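Local coordinates for putative alkaline phosphatase (Pseudomonas fluorescens, PDB 4F1V), which binds phosphate with high affinity in the periplasm and probably delivers it to the PstSACB ABC transporter for import, at residues Q300-D304 with A305-T309. Numbering follows the deposited sequence. Where two conformers were deposited one is given.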
ATOM      1  N   GLN A 300       1.134  18.805   9.348  1.00  3.33           N
ATOM      2  CA  GLN A 300       2.270  19.390  10.058  1.00  3.94           C
ATOM      3  C   GLN A 300       1.821  20.041  11.385  1.00  3.69           C
ATOM      4  O   GLN A 300       2.582  20.116  12.323  1.00  4.24           O
ATOM      5  CB  GLN A 300       2.980  20.425   9.224  1.00  3.79           C
ATOM      6  CG  GLN A 300       4.240  20.968   9.844  1.00  4.38           C
ATOM      7  CD  GLN A 300       4.952  22.029   9.024  1.00  4.60           C
ATOM      8  OE1 GLN A 300       4.614  22.306   7.859  1.00  5.24           O
ATOM      9  NE2 GLN A 300       5.974  22.605   9.625  1.00  4.65           N
ATOM     10  N   CYS A 301       0.572  20.550  11.412  1.00  3.67           N
ATOM     11  CA  CYS A 301       0.131  21.404  12.511  1.00  3.80           C
ATOM     12  C   CYS A 301      -1.237  20.915  13.041  1.00  3.64           C
ATOM     13  O   CYS A 301      -2.156  20.567  12.257  1.00  3.78           O
ATOM     14  CB  CYS A 301      -0.023  22.868  12.072  1.00  4.50           C
ATOM     15  SG  CYS A 301       1.414  23.578  11.229  1.00  5.05           S
ATOM     16  N   TYR A 302      -1.376  20.978  14.360  1.00  4.05           N
ATOM     17  CA  TYR A 302      -2.610  20.684  15.064  1.00  4.34           C
ATOM     18  C   TYR A 302      -2.894  21.843  16.017  1.00  4.59           C
ATOM     19  O   TYR A 302      -1.981  22.248  16.739  1.00  5.09           O
ATOM     20  CB  TYR A 302      -2.551  19.328  15.823  1.00  4.26           C
ATOM     21  CG  TYR A 302      -2.424  18.168  14.860  1.00  4.02           C
ATOM     22  CD1 TYR A 302      -1.181  17.741  14.377  1.00  3.82           C
ATOM     23  CD2 TYR A 302      -3.553  17.488  14.401  1.00  4.43           C
ATOM     24  CE1 TYR A 302      -1.055  16.719  13.455  1.00  4.07           C
ATOM     25  CE2 TYR A 302      -3.455  16.458  13.454  1.00  3.98           C
ATOM     26  CZ  TYR A 302      -2.198  16.059  12.984  1.00  3.56           C
ATOM     27  OH  TYR A 302      -2.026  15.072  12.044  1.00  3.83           O
ATOM     28  N   ALA A 303      -4.091  22.398  16.034  1.00  5.37           N
ATOM     29  CA  ALA A 303      -4.352  23.517  16.932  1.00  6.71           C
ATOM     30  C   ALA A 303      -4.048  23.120  18.367  1.00  5.55           C
ATOM     31  O   ALA A 303      -3.565  23.936  19.184  1.00  7.28           O
ATOM     32  CB  ALA A 303      -5.813  24.009  16.823  1.00  9.68           C
ATOM     33  N   ASP A 304      -4.355  21.894  18.769  1.00  4.62           N
ATOM     34  CA  ASP A 304      -4.140  21.458  20.139  1.00  4.62           C
ATOM     35  C   ASP A 304      -2.658  21.032  20.390  1.00  4.89           C
ATOM     36  O   ASP A 304      -2.075  20.241  19.649  1.00  4.72           O
ATOM     37  CB  ASP A 304      -5.101  20.290  20.430  1.00  5.16           C
ATOM     38  CG  ASP A 304      -4.981  19.908  21.918  1.00  5.20           C
ATOM     39  OD1 ASP A 304      -5.312  20.792  22.740  1.00  5.92           O
ATOM     40  OD2 ASP A 304      -4.543  18.777  22.212  1.00  6.28           O
ATOM     41  N   ALA A 305      -2.134  21.528  21.499  1.00  4.92           N
ATOM     42  CA  ALA A 305      -0.750  21.229  21.862  1.00  5.28           C
ATOM     43  C   ALA A 305      -0.580  19.770  22.191  1.00  4.90           C
ATOM     44  O   ALA A 305       0.491  19.170  21.880  1.00  5.59           O
ATOM     45  CB  ALA A 305      -0.326  22.092  23.011  1.00  7.56           C
ATOM     46  N   THR A 306      -1.475  19.148  22.969  0.70  6.26           N
ATOM     47  CA  THR A 306      -1.258  17.744  23.376  0.70  6.24           C
ATOM     48  C   THR A 306      -1.282  16.840  22.140  0.70  4.73           C
ATOM     49  O   THR A 306      -0.464  15.956  21.986  0.70  5.31           O
ATOM     50  CB  THR A 306      -2.312  17.337  24.406  0.70  6.50           C
ATOM     51  OG1 THR A 306      -2.127  18.122  25.597  0.70 10.53           O
ATOM     52  CG2 THR A 306      -2.165  15.857  24.764  0.70  7.65           C
ATOM     53  N   GLN A 307      -2.249  17.090  21.258  0.60  3.92           N
ATOM     54  CA  GLN A 307      -2.290  16.255  20.044  0.60  3.96           C
ATOM     55  C   GLN A 307      -1.013  16.432  19.213  0.60  4.09           C
ATOM     56  O   GLN A 307      -0.482  15.444  18.704  0.60  3.15           O
ATOM     57  CB  GLN A 307      -3.540  16.553  19.205  0.60  4.70           C
ATOM     58  CG  GLN A 307      -4.860  16.171  19.855  0.60  5.26           C
ATOM     59  CD  GLN A 307      -6.073  16.359  19.026  0.60  6.54           C
ATOM     60  OE1 GLN A 307      -6.110  17.164  18.070  0.60  7.38           O
ATOM     61  NE2 GLN A 307      -7.115  15.547  19.313  0.60  9.75           N
ATOM     62  N   THR A 308      -0.513  17.665  19.071  1.00  4.35           N
ATOM     63  CA  THR A 308       0.741  17.869  18.384  1.00  4.34           C
ATOM     64  C   THR A 308       1.861  17.020  18.990  1.00  4.67           C
ATOM     65  O   THR A 308       2.589  16.319  18.260  1.00  4.51           O
ATOM     66  CB  THR A 308       1.128  19.385  18.446  1.00  4.35           C
ATOM     67  OG1 THR A 308       0.170  20.148  17.730  1.00  4.88           O
ATOM     68  CG2 THR A 308       2.477  19.624  17.760  1.00  5.54           C
ATOM     69  N   THR A 309       1.985  17.079  20.318  0.80  5.04           N
ATOM     70  CA  THR A 309       2.991  16.281  20.997  0.80  5.82           C
ATOM     71  C   THR A 309       2.809  14.790  20.681  0.80  5.06           C
ATOM     72  O   THR A 309       3.805  14.076  20.410  0.80  5.35           O
ATOM     73  CB  THR A 309       2.940  16.551  22.510  0.80  6.35           C
ATOM     74  OG1 THR A 309       3.251  17.899  22.749  0.80  7.25           O
ATOM     75  CG2 THR A 309       3.897  15.641  23.238  0.80  7.95           C
TER
HETATM   76  O   HOH W   1       0.960  22.080  15.746  1.00  5.33           O
HETATM   77  O   HOH W   2      -6.197  20.366  17.376  0.40  4.10           O
HETATM   78  O   HOH W   3      -5.794  19.738  17.217  0.60  7.49           O
HETATM   79  O   HOH W   4      -3.267  21.140  24.714  0.30 10.03           O
HETATM   80  O   HOH W   5      -4.287  20.125  25.064  0.70 13.03           O
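Asp304 N-caps helix 305-318, and the first backbone turn closes as Thr308 N donates to Asp304 O at 3.1 Å with an N-H...O angle of 164°. The same carbonyl oxygen also takes the hydroxyl proton of Thr308: OG1 sits 3.0 Å from Asp304 O, reaching it from the opposite face of the carbonyl plane to the amide. The cap itself comes from the side chain. With CG anti to the backbone N (chi1 -175°), the carboxylate of Asp304 swings over the opening turn, where OD2 accepts from Gln307 N at 3.0 Å, the donor lying on the anti side and 31° out of the carboxylate plane. Gln307 CG lies alongside at 3.5 Å from that OD2. A water bridges the hydroxyl of Thr308, to which it donates, and Tyr302 N. That hydroxyl also lies at the edge of the Tyr302 ring, near its plane, with OG1 3.4 Å from Tyr302 CB. Beyond these two segments, Tyr302 OH is hydrogen-bonded to His58 O and Gln307 NE2 to Met1 O, while Cys301, in the loop leading out of strand 291-299, forms a disulfide with Cys364. Replacing Asp304 with an alanine would probably leave Gln307 N without its capping acceptor and the first turn more prone to fray. The negative carboxylate faces the positive end of the helix dipole, an arrangement likely to stabilise both the helix start and the ionised form of the acid, far from the phosphate site.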